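Side-chain contacts in cyclic GMP-AMP synthase-like receptor (Tribolium castaneum, PDB 7LT2), which senses double-stranded RNA in the cytoplasm and answers by making the cyclic dinucleotide 2',3'-cGAMP from ATP and GTP in innate immunity: residues K267-T272 / I276-I281; R12-P17 / A261-K266; F59-K64 / Y280-F285; A317-P322 / T339-S344. All coordinates share one frame; numbering follows the deposited sequence.

From the N terminus, the chain leaves helix 5-13 and enters contact 2, where 12-17 meets 261-266 on helix 258-272 and closes a loop of more than 240 residues. Soon after, 59-64 begins contact 3, which ends on helix 278-291. Contacts 2 and 3 therefore cross, their segments alternating along the sequence, and Lys266 of one meets the Leu63 carbonyl of the other. Contact 1 closes the short turn between helices 258-272 and 278-291 and shares Tyr280 and Ile281 with contact 3. Contact 4 follows in series, joining helices 301-318 and 337-354. Contact 3 links the nucleotidyltransferase part to the helical part; contacts 1 and 4 lie within the latter.

Contact 1 (K267-T272 / I276-I281); sequences KLKEKT and IASYYI
Lys269 reaches across to Ser278, its NZ donating a hydrogen bond of 3.0 Å to Ser278 OG. Beneath that polar end the lysine's carbon chain lies against the other segment: CD passes 3.1 Å from the carbonyl oxygen of Ile276, and nearer the backbone CB stands 3.8 Å from Ile281 CD1, the two side chains crossing obliquely. A water adds a second link, accepting from Lys269 NZ at 3.0 Å and donating to Ile276 O, also at 3.0 Å. The chain leaves the helix with CG anti to the backbone N (chi1 -180°) and then bends at chi2 and chi3, which curls it round the Ile276 carbonyl and brings the ammonium to the serine. Ser278 stands at the start of helix 278-291, with Ala277 as the N-cap residue; the Tyr280 amide turns back to Ala277 O. Ser278 to Ile281 belong to a set of residues thought, from related enzymes, to bind ATP, so the lysine grips the beginning of a probable nucleotide-binding segment. Around this turn between the two helices, Tyr312 of helix 301-318 packs on Ile276 and Ile281, while Ile343 of helix 337-354 touches Ile276 and Ile350 of that helix touches Leu268.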
loop_
_atom_site.group_PDB
_atom_site.type_symbol
_atom_site.label_atom_id
_atom_site.label_comp_id
_atom_site.label_asym_id
_atom_site.label_seq_id
_atom_site.Cartn_x
_atom_site.Cartn_y
_atom_site.Cartn_z
ATOM N N LYS A 267 -7.541 14.789 2.099
ATOM C CA LYS A 267 -8.187 15.669 1.132
ATOM C C LYS A 267 -7.641 17.084 1.243
ATOM O O LYS A 267 -7.372 17.738 0.228
ATOM C CB LYS A 267 -9.703 15.659 1.346
ATOM C CG LYS A 267 -10.512 16.478 0.331
ATOM C CD LYS A 267 -10.490 15.830 -1.043
ATOM C CE LYS A 267 -11.524 16.439 -1.987
ATOM N NZ LYS A 267 -11.258 17.878 -2.215
ATOM N N LEU A 268 -7.458 17.565 2.477
ATOM C CA LEU A 268 -6.836 18.866 2.694
ATOM C C LEU A 268 -5.419 18.897 2.136
ATOM O O LEU A 268 -5.001 19.891 1.528
ATOM C CB LEU A 268 -6.832 19.185 4.189
ATOM C CG LEU A 268 -6.268 20.531 4.642
ATOM C CD1 LEU A 268 -7.073 21.675 4.041
ATOM C CD2 LEU A 268 -6.253 20.617 6.167
ATOM N N LYS A 269 -4.668 17.812 2.333
ATOM C CA LYS A 269 -3.308 17.728 1.812
ATOM C C LYS A 269 -3.294 17.808 0.292
ATOM O O LYS A 269 -2.457 18.508 -0.296
ATOM C CB LYS A 269 -2.653 16.429 2.301
ATOM C CG LYS A 269 -1.216 16.209 1.832
ATOM C CD LYS A 269 -1.137 15.367 0.558
ATOM C CE LYS A 269 -1.506 13.912 0.820
ATOM N NZ LYS A 269 -1.318 13.071 -0.394
ATOM N N GLU A 270 -4.212 17.094 -0.365
ATOM C CA GLU A 270 -4.274 17.117 -1.822
ATOM C C GLU A 270 -4.540 18.516 -2.349
ATOM O O GLU A 270 -4.029 18.891 -3.410
ATOM C CB GLU A 270 -5.361 16.171 -2.326
ATOM C CG GLU A 270 -5.035 14.704 -2.221
ATOM C CD GLU A 270 -6.148 13.840 -2.788
ATOM O OE1 GLU A 270 -6.988 14.368 -3.550
ATOM O OE2 GLU A 270 -6.190 12.635 -2.469
ATOM N N LYS A 271 -5.331 19.302 -1.627
ATOM C CA LYS A 271 -5.658 20.631 -2.123
ATOM C C LYS A 271 -4.584 21.665 -1.800
ATOM O O LYS A 271 -4.298 22.533 -2.633
ATOM C CB LYS A 271 -7.009 21.084 -1.564
ATOM C CG LYS A 271 -7.473 22.412 -2.149
ATOM C CD LYS A 271 -8.834 22.808 -1.628
ATOM C CE LYS A 271 -9.129 24.266 -1.935
ATOM N NZ LYS A 271 -10.402 24.709 -1.297
ATOM N N THR A 272 -3.972 21.597 -0.616
ATOM C CA THR A 272 -3.121 22.685 -0.153
ATOM C C THR A 272 -1.640 22.349 -0.016
ATOM O O THR A 272 -0.821 23.272 -0.077
ATOM C CB THR A 272 -3.628 23.229 1.194
ATOM O OG1 THR A 272 -3.518 22.218 2.202
ATOM C CG2 THR A 272 -5.092 23.661 1.083
ATOM N N ILE A 276 3.465 16.584 0.784
ATOM C CA ILE A 276 3.474 15.590 1.855
ATOM C C ILE A 276 2.875 14.296 1.320
ATOM O O ILE A 276 1.740 14.285 0.831
ATOM C CB ILE A 276 2.694 16.085 3.084
ATOM C CG1 ILE A 276 3.293 17.389 3.623
ATOM C CG2 ILE A 276 2.637 14.994 4.161
ATOM C CD1 ILE A 276 4.701 17.251 4.178
ATOM N N ALA A 277 3.628 13.204 1.416
ATOM C CA ALA A 277 3.138 11.916 0.947
ATOM C C ALA A 277 2.064 11.363 1.883
ATOM O O ALA A 277 2.083 11.592 3.096
ATOM C CB ALA A 277 4.292 10.919 0.832
ATOM N N SER A 278 1.124 10.613 1.299
ATOM C CA SER A 278 0.020 10.062 2.080
ATOM C C SER A 278 0.512 9.172 3.217
ATOM O O SER A 278 -0.077 9.171 4.304
ATOM C CB SER A 278 -0.932 9.289 1.168
ATOM O OG SER A 278 -1.564 10.159 0.245
ATOM N N TYR A 279 1.591 8.413 3.000
ATOM C CA TYR A 279 2.062 7.531 4.065
ATOM C C TYR A 279 2.559 8.320 5.267
ATOM O O TYR A 279 2.557 7.800 6.389
ATOM C CB TYR A 279 3.162 6.594 3.561
ATOM C CG TYR A 279 3.567 5.542 4.581
ATOM C CD1 TYR A 279 2.689 4.523 4.947
ATOM C CD2 TYR A 279 4.816 5.575 5.184
ATOM C CE1 TYR A 279 3.057 3.557 5.882
ATOM C CE2 TYR A 279 5.191 4.615 6.113
ATOM C CZ TYR A 279 4.309 3.614 6.464
ATOM O OH TYR A 279 4.699 2.668 7.389
ATOM N N TYR A 280 2.993 9.566 5.057
ATOM C CA TYR A 280 3.418 10.384 6.187
ATOM C C TYR A 280 2.231 10.736 7.073
ATOM O O TYR A 280 2.361 10.798 8.301
ATOM C CB TYR A 280 4.122 11.658 5.703
ATOM C CG TYR A 280 5.258 11.431 4.720
ATOM C CD1 TYR A 280 5.837 10.177 4.561
ATOM C CD2 TYR A 280 5.749 12.478 3.956
ATOM C CE1 TYR A 280 6.867 9.972 3.658
ATOM C CE2 TYR A 280 6.783 12.287 3.057
ATOM C CZ TYR A 280 7.336 11.031 2.913
ATOM O OH TYR A 280 8.362 10.831 2.016
ATOM N N ILE A 281 1.065 10.973 6.464
ATOM C CA ILE A 281 -0.147 11.208 7.245
ATOM C C ILE A 281 -0.579 9.930 7.950
ATOM O O ILE A 281 -0.934 9.948 9.136
ATOM C CB ILE A 281 -1.261 11.766 6.342
ATOM C CG1 ILE A 281 -0.881 13.159 5.837
ATOM C CG2 ILE A 281 -2.585 11.830 7.095
ATOM C CD1 ILE A 281 -1.766 13.659 4.715
HETATM O O HOH W 1 1.093 13.631 -2.076
#

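Contact 2 (R12-P17 / A261-K266); sequences RFISLP and AVKLIK
Ile14 and Ser15 meet Lys263 and Leu264 in a small mixed contact, greasy on one side and polar on the other, where the chain leaving helix 5-13 runs beside helix 258-272. The apolar half is carried by both branches of Ile14. Its CD1 meets Leu264 CD2 at 3.7 Å, the two side chains crossing at about a right angle, and its CG2 rests 3.7 Å from Lys263 CB. With chi1 at -64°, CG1 lies beside the backbone N and CG2 beside the carbonyl carbon, so the fork of the isoleucine spans two successive residues of the helix. Leu264 also packs on Phe305 of helix 301-318. Farther along the lysine, a bend at chi3 (-82°) turns the ammonium toward Ser15, and NZ donates to Ser15 OG at 2.8 Å. That hydroxyl is hydrogen-bonded to Asn10 OD1 in helix 5-13 as well, while Lys263 NZ makes a weak bond to the Gly62 carbonyl. The lysine thus serves both halves with one side chain: its CB supports the isoleucine, and its charged end is met by neutral oxygens. The serine, held in turn by Asn10, relays the polar link back to the N-terminal helix.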
loop_
_atom_site.group_PDB
_atom_site.type_symbol
_atom_site.label_atom_id
_atom_site.label_comp_id
_atom_site.label_asym_id
_atom_site.label_seq_id
_atom_site.Cartn_x
_atom_site.Cartn_y
_atom_site.Cartn_z
ATOM N N ARG A 12 -20.131 12.359 0.148
ATOM C CA ARG A 12 -20.434 12.880 -1.177
ATOM C C ARG A 12 -19.203 13.221 -2.008
ATOM O O ARG A 12 -19.314 13.295 -3.236
ATOM C CB ARG A 12 -21.333 14.114 -1.059
ATOM C CG ARG A 12 -22.768 13.781 -0.662
ATOM C CD ARG A 12 -23.700 14.932 -1.010
ATOM N NE ARG A 12 -23.582 16.038 -0.070
ATOM C CZ ARG A 12 -23.696 17.318 -0.399
ATOM N NH1 ARG A 12 -23.826 17.701 -1.659
ATOM N NH2 ARG A 12 -23.676 18.239 0.561
ATOM N N PHE A 13 -18.041 13.428 -1.388
ATOM C CA PHE A 13 -16.888 13.901 -2.142
ATOM C C PHE A 13 -15.586 13.178 -1.840
ATOM O O PHE A 13 -14.572 13.497 -2.466
ATOM C CB PHE A 13 -16.702 15.414 -1.919
ATOM C CG PHE A 13 -17.761 16.230 -2.584
ATOM C CD1 PHE A 13 -18.970 16.468 -1.952
ATOM C CD2 PHE A 13 -17.571 16.722 -3.864
ATOM C CE1 PHE A 13 -19.961 17.185 -2.577
ATOM C CE2 PHE A 13 -18.558 17.448 -4.491
ATOM C CZ PHE A 13 -19.753 17.678 -3.849
ATOM N N ILE A 14 -15.574 12.205 -0.935
ATOM C CA ILE A 14 -14.311 11.604 -0.532
ATOM C C ILE A 14 -14.330 10.095 -0.728
ATOM O O ILE A 14 -13.480 9.550 -1.440
ATOM C CB ILE A 14 -13.969 11.968 0.924
ATOM C CG1 ILE A 14 -13.761 13.479 1.050
ATOM C CG2 ILE A 14 -12.702 11.242 1.364
ATOM C CD1 ILE A 14 -13.230 13.909 2.396
ATOM N N SER A 15 -15.289 9.409 -0.112
ATOM C CA SER A 15 -15.243 7.953 -0.002
ATOM C C SER A 15 -16.112 7.283 -1.058
ATOM O O SER A 15 -17.297 7.602 -1.190
ATOM C CB SER A 15 -15.689 7.492 1.387
ATOM O OG SER A 15 -14.743 7.850 2.376
ATOM N N LEU A 16 -15.523 6.326 -1.778
ATOM C CA LEU A 16 -16.312 5.452 -2.631
ATOM C C LEU A 16 -17.306 4.672 -1.773
ATOM O O LEU A 16 -16.942 4.181 -0.698
ATOM C CB LEU A 16 -15.401 4.485 -3.398
ATOM C CG LEU A 16 -16.062 3.658 -4.507
ATOM C CD1 LEU A 16 -16.378 4.522 -5.712
ATOM C CD2 LEU A 16 -15.198 2.467 -4.913
ATOM N N PRO A 17 -18.567 4.558 -2.198
ATOM C CA PRO A 17 -19.546 3.794 -1.410
ATOM C C PRO A 17 -19.055 2.379 -1.150
ATOM O O PRO A 17 -18.450 1.747 -2.017
ATOM C CB PRO A 17 -20.798 3.801 -2.295
ATOM C CG PRO A 17 -20.631 4.984 -3.187
ATOM C CD PRO A 17 -19.154 5.119 -3.424
ATOM N N ALA A 261 -11.441 10.659 9.500
ATOM C CA ALA A 261 -10.532 11.744 9.864
ATOM C C ALA A 261 -9.268 11.721 9.014
ATOM O O ALA A 261 -8.775 12.776 8.592
ATOM C CB ALA A 261 -10.183 11.658 11.352
ATOM N N VAL A 262 -8.722 10.528 8.755
ATOM C CA VAL A 262 -7.525 10.442 7.920
ATOM C C VAL A 262 -7.817 10.979 6.529
ATOM O O VAL A 262 -7.028 11.744 5.965
ATOM C CB VAL A 262 -7.000 8.997 7.847
ATOM C CG1 VAL A 262 -5.840 8.917 6.850
ATOM C CG2 VAL A 262 -6.540 8.527 9.203
ATOM N N LYS A 263 -8.955 10.584 5.959
ATOM C CA LYS A 263 -9.270 10.965 4.589
ATOM C C LYS A 263 -9.584 12.450 4.477
ATOM O O LYS A 263 -9.220 13.078 3.477
ATOM C CB LYS A 263 -10.423 10.101 4.069
ATOM C CG LYS A 263 -9.974 8.659 3.756
ATOM C CD LYS A 263 -11.112 7.804 3.223
ATOM C CE LYS A 263 -11.965 7.257 4.358
ATOM N NZ LYS A 263 -12.957 6.260 3.865
ATOM N N LEU A 264 -10.222 13.032 5.500
ATOM C CA LEU A 264 -10.441 14.477 5.505
ATOM C C LEU A 264 -9.116 15.226 5.487
ATOM O O LEU A 264 -8.960 16.209 4.755
ATOM C CB LEU A 264 -11.268 14.886 6.728
ATOM C CG LEU A 264 -12.727 14.430 6.759
ATOM C CD1 LEU A 264 -13.293 14.533 8.171
ATOM C CD2 LEU A 264 -13.558 15.256 5.799
ATOM N N ILE A 265 -8.145 14.771 6.283
ATOM C CA ILE A 265 -6.834 15.412 6.282
ATOM C C ILE A 265 -6.115 15.166 4.959
ATOM O O ILE A 265 -5.479 16.075 4.410
ATOM C CB ILE A 265 -6.006 14.938 7.491
ATOM C CG1 ILE A 265 -6.641 15.454 8.788
ATOM C CG2 ILE A 265 -4.554 15.396 7.367
ATOM C CD1 ILE A 265 -5.958 14.972 10.051
ATOM N N LYS A 266 -6.219 13.949 4.409
ATOM C CA LYS A 266 -5.601 13.689 3.108
ATOM C C LYS A 266 -6.228 14.548 2.017
ATOM O O LYS A 266 -5.534 14.996 1.095
ATOM C CB LYS A 266 -5.708 12.201 2.745
ATOM C CG LYS A 266 -4.761 11.298 3.522
ATOM C CD LYS A 266 -4.996 9.822 3.204
ATOM C CE LYS A 266 -4.678 9.502 1.756
ATOM N NZ LYS A 266 -4.670 8.029 1.469
#

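Contact 3 (F59-K64 / Y280-F285); sequences FYDGLK and YIKTVF
Lys282 stretches out from helix 278-291 to Asp61, and the salt bridge at its end is the tight part of this contact, which joins the nucleotidyltransferase part of the chain (59-64) to the helical part (280-285). NZ donates to Asp61 OD2 at 3.0 Å. The ammonium approaches from above the carboxylate plane, 38° out of it, and the two side chains cross at about a right angle. CG is anti to the backbone N (chi1 -169°) and every later torsion is extended, which carries NZ the whole way across to the aspartate. The apolar side is looser. Leu63 CD1 comes no nearer than 4.2 Å to Lys282 CG, a light touch along the aliphatic shaft, and the leucine packs also on Lys259 and Val262 of helix 258-272.

A water joins the polar end. It accepts from Lys282 NZ at 2.8 Å and lies 2.7 Å from Asp61 OD1, bridging the carboxylate and the ammonium beside their direct bond. Both charges have further partners: Arg249 pairs with Asp61 OD1, and Glu248 with Lys282 NZ. The lysine nitrogen is thus held between Glu248 and Asp61, at a site that, judging from related enzymes, probably binds ATP through Glu248 and Lys282.

Gly62, at positive phi, ends the short helix 58-61 in a Schellman motif and turns the chain toward Leu63. Helix 258-272 lies alongside: its Lys259 and Lys266 bond the carbonyls of Asp61 and Leu63, and Val262 also packs on Phe285 of helix 278-291.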
loop_
_atom_site.group_PDB
_atom_site.type_symbol
_atom_site.label_atom_id
_atom_site.label_comp_id
_atom_site.label_asym_id
_atom_site.label_seq_id
_atom_site.Cartn_x
_atom_site.Cartn_y
_atom_site.Cartn_z
ATOM N N PHE A 59 -6.488 2.007 -0.987
ATOM C CA PHE A 59 -7.786 1.423 -1.319
ATOM C C PHE A 59 -8.135 0.275 -0.371
ATOM O O PHE A 59 -9.246 0.217 0.169
ATOM C CB PHE A 59 -7.787 0.961 -2.782
ATOM C CG PHE A 59 -9.054 0.264 -3.205
ATOM C CD1 PHE A 59 -10.285 0.876 -3.041
ATOM C CD2 PHE A 59 -9.011 -0.997 -3.777
ATOM C CE1 PHE A 59 -11.449 0.239 -3.432
ATOM C CE2 PHE A 59 -10.170 -1.640 -4.170
ATOM C CZ PHE A 59 -11.391 -1.022 -3.998
ATOM N N TYR A 60 -7.188 -0.639 -0.136
ATOM C CA TYR A 60 -7.461 -1.769 0.744
ATOM C C TYR A 60 -7.352 -1.413 2.223
ATOM O O TYR A 60 -7.860 -2.166 3.063
ATOM C CB TYR A 60 -6.533 -2.939 0.404
ATOM C CG TYR A 60 -7.132 -3.851 -0.643
ATOM C CD1 TYR A 60 -6.953 -3.598 -1.998
ATOM C CD2 TYR A 60 -7.903 -4.950 -0.276
ATOM C CE1 TYR A 60 -7.511 -4.422 -2.963
ATOM C CE2 TYR A 60 -8.460 -5.784 -1.234
ATOM C CZ TYR A 60 -8.269 -5.511 -2.572
ATOM O OH TYR A 60 -8.831 -6.336 -3.520
ATOM N N ASP A 61 -6.705 -0.295 2.559
ATOM C CA ASP A 61 -6.729 0.214 3.926
ATOM C C ASP A 61 -8.004 0.974 4.251
ATOM O O ASP A 61 -8.213 1.323 5.419
ATOM C CB ASP A 61 -5.548 1.152 4.188
ATOM C CG ASP A 61 -4.249 0.415 4.417
ATOM O OD1 ASP A 61 -4.287 -0.773 4.813
ATOM O OD2 ASP A 61 -3.184 1.034 4.208
ATOM N N GLY A 62 -8.846 1.254 3.259
ATOM C CA GLY A 62 -10.001 2.091 3.523
ATOM C C GLY A 62 -9.661 3.554 3.684
ATOM O O GLY A 62 -10.408 4.291 4.337
ATOM N N LEU A 63 -8.548 3.996 3.097
ATOM C CA LEU A 63 -8.047 5.356 3.264
ATOM C C LEU A 63 -7.920 6.112 1.946
ATOM O O LEU A 63 -7.311 7.190 1.919
ATOM C CB LEU A 63 -6.685 5.331 3.969
ATOM C CG LEU A 63 -6.633 4.760 5.386
ATOM C CD1 LEU A 63 -5.187 4.715 5.870
ATOM C CD2 LEU A 63 -7.498 5.574 6.336
ATOM N N LYS A 64 -8.478 5.590 0.855
ATOM C CA LYS A 64 -8.372 6.252 -0.440
ATOM C C LYS A 64 -9.340 7.428 -0.526
ATOM O O LYS A 64 -10.528 7.287 -0.218
ATOM C CB LYS A 64 -8.645 5.259 -1.573
ATOM C CG LYS A 64 -8.628 5.881 -2.978
ATOM C CD LYS A 64 -7.261 6.475 -3.312
ATOM C CE LYS A 64 -7.279 7.182 -4.659
ATOM N NZ LYS A 64 -6.047 7.976 -4.881
ATOM N N TYR A 280 2.993 9.566 5.057
ATOM C CA TYR A 280 3.418 10.384 6.187
ATOM C C TYR A 280 2.231 10.736 7.073
ATOM O O TYR A 280 2.361 10.798 8.301
ATOM C CB TYR A 280 4.122 11.658 5.703
ATOM C CG TYR A 280 5.258 11.431 4.720
ATOM C CD1 TYR A 280 5.837 10.177 4.561
ATOM C CD2 TYR A 280 5.749 12.478 3.956
ATOM C CE1 TYR A 280 6.867 9.972 3.658
ATOM C CE2 TYR A 280 6.783 12.287 3.057
ATOM C CZ TYR A 280 7.336 11.031 2.913
ATOM O OH TYR A 280 8.362 10.831 2.016
ATOM N N ILE A 281 1.065 10.973 6.464
ATOM C CA ILE A 281 -0.147 11.208 7.245
ATOM C C ILE A 281 -0.579 9.930 7.950
ATOM O O ILE A 281 -0.934 9.948 9.136
ATOM C CB ILE A 281 -1.261 11.766 6.342
ATOM C CG1 ILE A 281 -0.881 13.159 5.837
ATOM C CG2 ILE A 281 -2.585 11.830 7.095
ATOM C CD1 ILE A 281 -1.766 13.659 4.715
ATOM N N LYS A 282 -0.557 8.800 7.234
ATOM C CA LYS A 282 -0.848 7.515 7.867
ATOM C C LYS A 282 0.065 7.284 9.064
ATOM O O LYS A 282 -0.390 6.846 10.129
ATOM C CB LYS A 282 -0.691 6.382 6.850
ATOM C CG LYS A 282 -1.216 5.027 7.326
ATOM C CD LYS A 282 -0.815 3.911 6.369
ATOM C CE LYS A 282 -1.397 2.568 6.800
ATOM N NZ LYS A 282 -0.848 1.447 5.983
ATOM N N THR A 283 1.355 7.607 8.913
ATOM C CA THR A 283 2.317 7.417 9.994
ATOM C C THR A 283 1.977 8.280 11.201
ATOM O O THR A 283 2.079 7.826 12.347
ATOM C CB THR A 283 3.731 7.723 9.495
ATOM O OG1 THR A 283 4.093 6.789 8.468
ATOM C CG2 THR A 283 4.737 7.626 10.637
ATOM N N VAL A 284 1.588 9.537 10.968
ATOM C CA VAL A 284 1.169 10.393 12.075
ATOM C C VAL A 284 0.025 9.742 12.846
ATOM O O VAL A 284 0.014 9.736 14.083
ATOM C CB VAL A 284 0.790 11.793 11.556
ATOM C CG1 VAL A 284 0.016 12.570 12.606
ATOM C CG2 VAL A 284 2.043 12.558 11.151
ATOM N N PHE A 285 -0.934 9.144 12.135
ATOM C CA PHE A 285 -2.054 8.508 12.826
ATOM C C PHE A 285 -1.629 7.255 13.587
ATOM O O PHE A 285 -2.190 6.970 14.650
ATOM C CB PHE A 285 -3.186 8.195 11.843
ATOM C CG PHE A 285 -4.155 9.329 11.673
ATOM C CD1 PHE A 285 -3.846 10.397 10.843
ATOM C CD2 PHE A 285 -5.358 9.348 12.372
ATOM C CE1 PHE A 285 -4.727 11.454 10.692
ATOM C CE2 PHE A 285 -6.246 10.401 12.228
ATOM C CZ PHE A 285 -5.930 11.459 11.387
HETATM O O HOH W 2 -1.853 -1.190 5.962
#

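Contact 4 (A317-P322 / T339-S344); sequences ADQSIP and TLNNIS
Gln319 lays its aliphatic part against Leu340, with both CB and CG 3.7 Å from the leucine's CD1 as the two side chains cross. The glutamine sits just past the end of helix 301-318, where its positive phi completes a Schellman motif and swings the chain away from the helix axis. Its CG lies beside the backbone N (chi1 -57°), and the chain then runs extended over the leucine, carrying the amide on to Asn341. There NE2 makes a weak hydrogen bond to Asn341 OD1, 3.0 Å long but bent, with an angle of 122° at the hydrogen and the amide planes turned 49° from each other. A water lies 2.6 Å from the same Asn341 OD1 and 2.8 Å from Ala317 O, forming a second bridge between the segments.

One turn farther along helix 337-354, the backbones draw closest, Ala317 and Ser344 having CA atoms 5.4 Å apart. Small side chains allow this: the Ala317 methyl carbon CB sits 3.3 Å from Ser344 OG. That hydroxyl finds its polar partner in Asn313 OD1, one turn back in helix 301-318, so it ties the two helices together while the methyl packs beside it. The leucine's CD1 methyl against the glutamine's methylenes makes the apolar part, and the amides and the water lie toward the surface. Because the direct amide bond is weak and its acceptor also takes a water, the junction rests little on that bond alone, and the firmer polar tie is likely the one from Ser344 to Asn313.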
loop_
_atom_site.group_PDB
_atom_site.type_symbol
_atom_site.label_atom_id
_atom_site.label_comp_id
_atom_site.label_asym_id
_atom_site.label_seq_id
_atom_site.Cartn_x
_atom_site.Cartn_y
_atom_site.Cartn_z
ATOM N N ALA A 317 5.431 21.085 11.867
ATOM C CA ALA A 317 6.185 22.193 12.449
ATOM C C ALA A 317 7.494 21.713 13.062
ATOM O O ALA A 317 8.535 22.365 12.913
ATOM C CB ALA A 317 5.337 22.911 13.498
ATOM N N ASP A 318 7.460 20.576 13.759
ATOM C CA ASP A 318 8.672 19.983 14.313
ATOM C C ASP A 318 9.594 19.433 13.231
ATOM O O ASP A 318 10.751 19.111 13.530
ATOM C CB ASP A 318 8.289 18.878 15.303
ATOM C CG ASP A 318 9.462 18.406 16.144
ATOM O OD1 ASP A 318 10.119 19.253 16.789
ATOM O OD2 ASP A 318 9.714 17.182 16.175
ATOM N N GLN A 319 9.108 19.326 11.991
ATOM C CA GLN A 319 9.890 18.844 10.853
ATOM C C GLN A 319 10.400 17.421 11.077
ATOM O O GLN A 319 11.482 17.054 10.618
ATOM C CB GLN A 319 11.036 19.810 10.526
ATOM C CG GLN A 319 10.529 21.220 10.245
ATOM C CD GLN A 319 11.609 22.188 9.815
ATOM O OE1 GLN A 319 12.778 21.823 9.677
ATOM N NE2 GLN A 319 11.219 23.441 9.604
ATOM N N SER A 320 9.610 16.600 11.766
ATOM C CA SER A 320 9.994 15.216 12.014
ATOM C C SER A 320 8.747 14.349 12.072
ATOM O O SER A 320 7.844 14.612 12.873
ATOM C CB SER A 320 10.792 15.093 13.314
ATOM O OG SER A 320 11.023 13.730 13.636
ATOM N N ILE A 321 8.692 13.335 11.213
ATOM C CA ILE A 321 7.700 12.270 11.317
ATOM C C ILE A 321 8.475 10.961 11.366
ATOM O O ILE A 321 8.836 10.415 10.311
ATOM C CB ILE A 321 6.701 12.290 10.149
ATOM C CG1 ILE A 321 5.973 13.633 10.095
ATOM C CG2 ILE A 321 5.701 11.143 10.289
ATOM C CD1 ILE A 321 4.969 13.742 8.949
ATOM N N PRO A 322 8.788 10.448 12.552
ATOM C CA PRO A 322 9.548 9.195 12.630
ATOM C C PRO A 322 8.776 8.055 11.988
ATOM O O PRO A 322 7.570 7.903 12.196
ATOM C CB PRO A 322 9.729 8.979 14.137
ATOM C CG PRO A 322 9.549 10.332 14.746
ATOM C CD PRO A 322 8.537 11.030 13.881
ATOM N N THR A 339 9.991 24.643 2.981
ATOM C CA THR A 339 8.772 23.963 2.553
ATOM C C THR A 339 7.914 23.565 3.749
ATOM O O THR A 339 6.700 23.795 3.764
ATOM C CB THR A 339 9.133 22.732 1.718
ATOM O OG1 THR A 339 9.945 23.129 0.606
ATOM C CG2 THR A 339 7.877 22.028 1.213
ATOM N N LEU A 340 8.530 22.960 4.764
ATOM C CA LEU A 340 7.768 22.515 5.927
ATOM C C LEU A 340 7.241 23.697 6.734
ATOM O O LEU A 340 6.129 23.637 7.274
ATOM C CB LEU A 340 8.633 21.609 6.797
ATOM C CG LEU A 340 9.080 20.323 6.111
ATOM C CD1 LEU A 340 10.117 19.596 6.960
ATOM C CD2 LEU A 340 7.877 19.426 5.847
ATOM N N ASN A 341 8.026 24.776 6.832
ATOM C CA ASN A 341 7.549 25.984 7.501
ATOM C C ASN A 341 6.314 26.546 6.804
ATOM O O ASN A 341 5.324 26.895 7.456
ATOM C CB ASN A 341 8.656 27.038 7.556
ATOM C CG ASN A 341 9.723 26.724 8.596
ATOM O OD1 ASN A 341 9.529 25.880 9.471
ATOM N ND2 ASN A 341 10.857 27.415 8.507
ATOM N N ASN A 342 6.354 26.642 5.472
ATOM C CA ASN A 342 5.214 27.178 4.736
ATOM C C ASN A 342 3.984 26.295 4.904
ATOM O O ASN A 342 2.868 26.800 5.069
ATOM C CB ASN A 342 5.555 27.320 3.252
ATOM C CG ASN A 342 6.569 28.419 2.982
ATOM O OD1 ASN A 342 6.761 29.330 3.791
ATOM N ND2 ASN A 342 7.212 28.345 1.826
ATOM N N ILE A 343 4.163 24.975 4.853
ATOM C CA ILE A 343 3.017 24.081 4.988
ATOM C C ILE A 343 2.430 24.179 6.392
ATOM O O ILE A 343 1.208 24.249 6.561
ATOM C CB ILE A 343 3.415 22.638 4.625
ATOM C CG1 ILE A 343 3.770 22.552 3.139
ATOM C CG2 ILE A 343 2.279 21.667 4.945
ATOM C CD1 ILE A 343 4.366 21.228 2.727
ATOM N N SER A 344 3.285 24.210 7.417
ATOM C CA SER A 344 2.790 24.348 8.785
ATOM C C SER A 344 2.061 25.673 8.986
ATOM O O SER A 344 1.040 25.727 9.682
ATOM C CB SER A 344 3.944 24.213 9.779
ATOM O OG SER A 344 3.474 24.338 11.111
HETATM O O HOH W 3 8.859 24.925 11.820
#